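Local coordinates for uncharacterized protein (Streptococcus pneumoniae, PDB 3LFT) that binds L-tryptophan between its two lobes and probably serves as the substrate-binding component of an ABC transporter, at residues 114-122 with 261-269. Sequence-based numbering, arbitrary orientation. Where two conformers were deposited one is given.
Sequences SDHNPAQQQ and VNVFSTGKS. With TRP (tryptophan), chain C.
Ser114 and Val263 pair in parallel, as do Asp115 and Phe264, joining the end of strand 110-115 to the outermost strand 262-264 of a six-stranded parallel sheet; both segments then run on side by side, probably as hinge connections between the two lobes of a periplasmic-binding-protein fold. Three backbone bonds fix the register. Ser114 N donates to Asn262 O (2.8 Å), Phe264 N returns a nearly straight bond to Ser114 O (2.8 Å, 173° at the hydrogen), and His116 N reaches Phe264 O (2.9 Å) with a more bent N-H. Ser114 O also receives the CA-H of Val263 and lies at the edge of the Phe264 ring, near its plane.

Side chains from neighbouring strands share the two faces of the sheet. On one, Ser114 CB packs against Val261 CG1 (3.9 Å), while its hydroxyl, set anti to the backbone N (chi1 170°), hydrogen-bonds Ile91 O. Val263 CG1, on the same face, meets His116 CB. The His116 imidazole is oblique to Ser265 CB, which lies 3.7 Å from His116 ND1, and its NE2 is hydrogen-bonded to Glu153 OE1 in the other lobe. Beyond the strands, Pro118, the centre of an inverse gamma turn and N-cap of helix 119-129, rests its CB on Thr266 O (3.6 Å).

The opposite face bears Phe264, whose side chain touches Leu239 of helix 236-251, and Asp115. This edge pairing illustrates how a sheet strand, hydrogen-bonded along one flank to the outermost strand, can present a ligand-binding group at its end: Asp115 OD2 accepts a hydrogen bond from the amino N of the bound tryptophan at 2.7 Å.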
ATOM      1  N   SER A 114       2.796  -7.725   5.489  1.00  5.74           N
ATOM      2  CA  SER A 114       3.437  -6.440   5.237  1.00  5.95           C
ATOM      3  C   SER A 114       3.949  -6.359   3.808  1.00  5.84           C
ATOM      4  O   SER A 114       4.601  -7.309   3.334  1.00  6.55           O
ATOM      5  CB  SER A 114       4.618  -6.281   6.203  1.00  6.22           C
ATOM      6  OG  SER A 114       5.428  -5.162   5.862  1.00  7.64           O
ATOM      7  N   ASP A 115       3.627  -5.255   3.114  1.00  5.67           N
ATOM      8  CA  ASP A 115       4.109  -4.992   1.754  1.00  5.57           C
ATOM      9  C   ASP A 115       5.203  -3.928   1.781  1.00  5.71           C
ATOM     10  O   ASP A 115       4.937  -2.715   1.809  1.00  6.65           O
ATOM     11  CB  ASP A 115       2.926  -4.586   0.839  1.00  6.49           C
ATOM     12  CG  ASP A 115       2.062  -3.453   1.392  1.00  6.78           C
ATOM     13  OD1 ASP A 115       1.865  -3.359   2.623  1.00  6.34           O
ATOM     14  OD2 ASP A 115       1.488  -2.690   0.553  1.00  6.32           O
ATOM     15  N   HIS A 116       6.456  -4.386   1.805  1.00  6.31           N
ATOM     16  CA  HIS A 116       7.619  -3.509   1.787  1.00  6.32           C
ATOM     17  C   HIS A 116       7.829  -2.925   0.388  1.00  6.69           C
ATOM     18  O   HIS A 116       7.838  -3.654  -0.606  1.00  8.21           O
ATOM     19  CB  HIS A 116       8.854  -4.319   2.204  1.00  7.50           C
ATOM     20  CG  HIS A 116      10.119  -3.522   2.185  1.00  8.58           C
ATOM     21  ND1 HIS A 116      11.033  -3.587   1.154  1.00 11.59           N
ATOM     22  CD2 HIS A 116      10.603  -2.614   3.062  1.00 12.16           C
ATOM     23  CE1 HIS A 116      12.027  -2.748   1.400  1.00 12.49           C
ATOM     24  NE2 HIS A 116      11.789  -2.148   2.546  1.00 13.78           N
ATOM     25  N   ASN A 117       8.002  -1.616   0.293  1.00  5.75           N
ATOM     26  CA  ASN A 117       8.204  -0.996  -1.017  1.00  6.29           C
ATOM     27  C   ASN A 117       9.588  -1.243  -1.602  1.00  6.39           C
ATOM     28  O   ASN A 117      10.587  -0.976  -0.936  1.00  5.82           O
ATOM     29  CB  ASN A 117       7.976   0.512  -0.939  1.00  5.41           C
ATOM     30  CG  ASN A 117       7.953   1.147  -2.324  1.00  4.75           C
ATOM     31  OD1 ASN A 117       7.142   0.717  -3.182  1.00  5.23           O
ATOM     32  ND2 ASN A 117       8.820   2.125  -2.578  1.00  5.30           N
ATOM     33  N   PRO A 118       9.667  -1.750  -2.852  1.00  6.02           N
ATOM     34  CA  PRO A 118      10.984  -2.077  -3.424  1.00  6.57           C
ATOM     35  C   PRO A 118      11.658  -0.832  -4.001  1.00  7.00           C
ATOM     36  O   PRO A 118      11.752  -0.631  -5.222  1.00  6.53           O
ATOM     37  CB  PRO A 118      10.661  -3.120  -4.497  1.00  7.32           C
ATOM     38  CG  PRO A 118       9.280  -2.900  -4.846  1.00  8.72           C
ATOM     39  CD  PRO A 118       8.564  -2.304  -3.658  1.00  6.35           C
ATOM     40  N   ALA A 119      12.154  -0.002  -3.091  1.00  6.56           N
ATOM     41  CA  ALA A 119      12.728   1.273  -3.467  1.00  6.82           C
ATOM     42  C   ALA A 119      13.940   1.144  -4.383  1.00  6.30           C
ATOM     43  O   ALA A 119      14.063   1.896  -5.343  1.00  5.40           O
ATOM     44  CB  ALA A 119      13.087   2.078  -2.220  1.00  7.99           C
ATOM     45  N   GLN A 120      14.858   0.242  -4.060  1.00  6.01           N
ATOM     46  CA  GLN A 120      16.048   0.075  -4.894  1.00  6.45           C
ATOM     47  C   GLN A 120      15.670  -0.234  -6.337  1.00  5.78           C
ATOM     48  O   GLN A 120      16.211   0.370  -7.280  1.00  5.85           O
ATOM     49  CB  GLN A 120      16.967  -1.010  -4.325  1.00  6.81           C
ATOM     50  CG  GLN A 120      18.198  -1.297  -5.202  1.00 10.81           C
ATOM     51  CD  GLN A 120      19.125  -2.356  -4.628  1.00 15.47           C
ATOM     52  OE1 GLN A 120      19.109  -2.631  -3.426  1.00 17.80           O
ATOM     53  NE2 GLN A 120      19.942  -2.956  -5.488  1.00 17.54           N
ATOM     54  N   GLN A 121      14.745  -1.170  -6.503  1.00  5.85           N
ATOM     55  CA  GLN A 121      14.291  -1.545  -7.845  0.50  5.98           C
ATOM     56  C   GLN A 121      13.570  -0.419  -8.560  1.00  6.41           C
ATOM     57  O   GLN A 121      13.705  -0.268  -9.780  1.00  6.32           O
ATOM     58  CB  GLN A 121      13.408  -2.786  -7.824  0.50  5.55           C
ATOM     59  CG  GLN A 121      14.131  -4.097  -7.586  0.50  6.04           C
ATOM     60  CD  GLN A 121      13.135  -5.221  -7.463  0.50  7.50           C
ATOM     61  OE1 GLN A 121      12.716  -5.566  -6.358  0.50  9.83           O
ATOM     62  NE2 GLN A 121      12.705  -5.767  -8.603  0.50  6.42           N
ATOM     63  N   GLN A 122      12.827   0.403  -7.824  1.00  6.00           N
ATOM     64  CA  GLN A 122      12.176   1.556  -8.437  1.00  6.66           C
ATOM     65  C   GLN A 122      13.207   2.563  -8.918  1.00  6.64           C
ATOM     66  O   GLN A 122      13.067   3.098 -10.027  1.00  7.24           O
ATOM     67  CB  GLN A 122      11.195   2.191  -7.460  1.00  6.99           C
ATOM     68  CG  GLN A 122       9.981   1.312  -7.239  1.00  7.25           C
ATOM     69  CD  GLN A 122       9.084   1.783  -6.117  1.00  6.02           C
ATOM     70  OE1 GLN A 122       9.402   2.733  -5.400  1.00  6.64           O
ATOM     71  NE2 GLN A 122       7.963   1.102  -5.949  1.00  7.03           N
ATOM     72  N   VAL A 261       5.537 -11.881  11.266  1.00  5.87           N
ATOM     73  CA  VAL A 261       4.967 -11.091  10.186  1.00  5.87           C
ATOM     74  C   VAL A 261       5.416 -11.696   8.844  1.00  5.84           C
ATOM     75  O   VAL A 261       6.571 -12.131   8.702  1.00  6.63           O
ATOM     76  CB  VAL A 261       5.456  -9.637  10.308  1.00  5.24           C
ATOM     77  CG1 VAL A 261       4.957  -8.786   9.144  1.00  6.91           C
ATOM     78  CG2 VAL A 261       4.944  -9.026  11.626  1.00  6.51           C
ATOM     79  N   ASN A 262       4.476 -11.756   7.898  1.00  6.02           N
ATOM     80  CA  ASN A 262       4.770 -12.197   6.547  1.00  5.84           C
ATOM     81  C   ASN A 262       5.067 -10.960   5.699  1.00  5.91           C
ATOM     82  O   ASN A 262       4.162 -10.200   5.369  1.00  6.06           O
ATOM     83  CB  ASN A 262       3.541 -12.956   6.002  1.00  6.77           C
ATOM     84  CG  ASN A 262       3.754 -13.490   4.610  1.00  7.06           C
ATOM     85  OD1 ASN A 262       4.630 -13.011   3.895  1.00  6.89           O
ATOM     86  ND2 ASN A 262       2.916 -14.441   4.178  1.00  7.36           N
ATOM     87  N   VAL A 263       6.340 -10.790   5.348  1.00  5.62           N
ATOM     88  CA  VAL A 263       6.793  -9.628   4.571  1.00  5.70           C
ATOM     89  C   VAL A 263       6.977 -10.004   3.098  1.00  5.36           C
ATOM     90  O   VAL A 263       7.697 -10.961   2.772  1.00  5.93           O
ATOM     91  CB  VAL A 263       8.129  -9.043   5.122  1.00  5.45           C
ATOM     92  CG1 VAL A 263       8.545  -7.793   4.328  1.00  5.48           C
ATOM     93  CG2 VAL A 263       7.969  -8.678   6.603  1.00  7.45           C
ATOM     94  N   PHE A 264       6.344  -9.227   2.223  1.00  4.93           N
ATOM     95  CA  PHE A 264       6.594  -9.285   0.773  1.00  5.03           C
ATOM     96  C   PHE A 264       7.477  -8.107   0.411  1.00  5.22           C
ATOM     97  O   PHE A 264       7.188  -6.969   0.822  1.00  5.97           O
ATOM     98  CB  PHE A 264       5.277  -9.151  -0.003  1.00  5.05           C
ATOM     99  CG  PHE A 264       4.392 -10.369   0.041  1.00  4.63           C
ATOM    100  CD1 PHE A 264       4.114 -11.063  -1.137  1.00  4.45           C
ATOM    101  CD2 PHE A 264       3.783 -10.790   1.224  1.00  6.05           C
ATOM    102  CE1 PHE A 264       3.296 -12.197  -1.135  1.00  5.38           C
ATOM    103  CE2 PHE A 264       2.946 -11.924   1.236  1.00  5.09           C
ATOM    104  CZ  PHE A 264       2.693 -12.610   0.070  1.00  6.51           C
ATOM    105  N   SER A 265       8.540  -8.343  -0.346  1.00  5.58           N
ATOM    106  CA  SER A 265       9.448  -7.235  -0.633  1.00  7.45           C
ATOM    107  C   SER A 265       9.992  -7.172  -2.032  1.00  8.18           C
ATOM    108  O   SER A 265      10.727  -6.237  -2.390  1.00  9.83           O
ATOM    109  CB  SER A 265      10.614  -7.223   0.356  1.00  8.10           C
ATOM    110  OG  SER A 265      11.373  -8.420   0.282  1.00 11.52           O
ATOM    111  N   THR A 266       9.687  -8.100  -2.896  1.00  7.63           N
ATOM    112  CA  THR A 266      10.456  -7.864  -4.135  1.00 10.47           C
ATOM    113  C   THR A 266       9.732  -7.302  -5.340  1.00 10.46           C
ATOM    114  O   THR A 266      10.219  -6.385  -6.035  1.00 12.62           O
ATOM    115  CB  THR A 266      11.445  -8.929  -4.440  1.00 11.40           C
ATOM    116  OG1 THR A 266      10.956 -10.192  -3.955  1.00 16.41           O
ATOM    117  CG2 THR A 266      12.714  -8.587  -3.640  1.00  7.28           C
ATOM    118  N   GLY A 267       8.573  -7.871  -5.571  1.00 10.67           N
ATOM    119  CA  GLY A 267       7.711  -7.431  -6.620  1.00  8.39           C
ATOM    120  C   GLY A 267       8.307  -7.605  -7.999  1.00  7.24           C
ATOM    121  O   GLY A 267       9.325  -8.279  -8.193  1.00  8.32           O
ATOM    122  N   LYS A 268       7.632  -6.968  -8.950  1.00  6.33           N
ATOM    123  CA  LYS A 268       7.957  -7.040 -10.366  1.00  5.98           C
ATOM    124  C   LYS A 268       7.547  -5.735 -10.989  1.00  5.54           C
ATOM    125  O   LYS A 268       6.705  -5.010 -10.441  1.00  5.95           O
ATOM    126  CB  LYS A 268       7.192  -8.168 -11.067  1.00  6.30           C
ATOM    127  CG  LYS A 268       7.556  -9.570 -10.629  1.00  6.90           C
ATOM    128  CD  LYS A 268       6.880 -10.637 -11.508  1.00 11.39           C
ATOM    129  CE  LYS A 268       7.224 -12.041 -11.029  1.00 13.22           C
ATOM    130  NZ  LYS A 268       6.283 -13.074 -11.559  1.00 16.22           N
ATOM    131  N   SER A 269       8.174  -5.383 -12.098  1.00  5.29           N
ATOM    132  CA  SER A 269       7.834  -4.118 -12.728  1.00  6.24           C
ATOM    133  C   SER A 269       6.440  -4.174 -13.368  1.00  6.25           C
ATOM    134  O   SER A 269       5.922  -5.251 -13.739  1.00  6.45           O
ATOM    135  CB  SER A 269       8.877  -3.730 -13.766  1.00  5.94           C
ATOM    136  OG  SER A 269       8.830  -4.667 -14.816  1.00  6.63           O
TER
HETATM  137  N   TRP C   1       0.636  -0.856   2.402  1.00  8.29           N
HETATM  138  CA  TRP C   1      -0.278   0.311   2.582  1.00  8.97           C
HETATM  139  C   TRP C   1      -0.270   0.750   4.010  1.00  8.94           C
HETATM  140  O   TRP C   1      -1.201   1.425   4.457  1.00  8.77           O
HETATM  141  CB  TRP C   1      -1.692  -0.059   2.107  1.00  8.71           C
HETATM  142  CG  TRP C   1      -1.708  -0.424   0.644  1.00  7.83           C
HETATM  143  CD1 TRP C   1      -1.723  -1.701   0.083  1.00  8.47           C
HETATM  144  CD2 TRP C   1      -1.674   0.516  -0.482  1.00  8.23           C
HETATM  145  NE1 TRP C   1      -1.710  -1.602  -1.289  1.00  8.55           N
HETATM  146  CE2 TRP C   1      -1.664  -0.328  -1.680  1.00  8.59           C
HETATM  147  CE3 TRP C   1      -1.618   1.889  -0.549  1.00  8.21           C
HETATM  148  CZ2 TRP C   1      -1.622   0.294  -2.915  1.00  8.72           C
HETATM  149  CZ3 TRP C   1      -1.570   2.481  -1.807  1.00  9.20           C
HETATM  150  CH2 TRP C   1      -1.579   1.679  -2.966  1.00  8.94           C
HETATM  151  OXT TRP C   1       0.680   0.427   4.737  1.00  8.45           O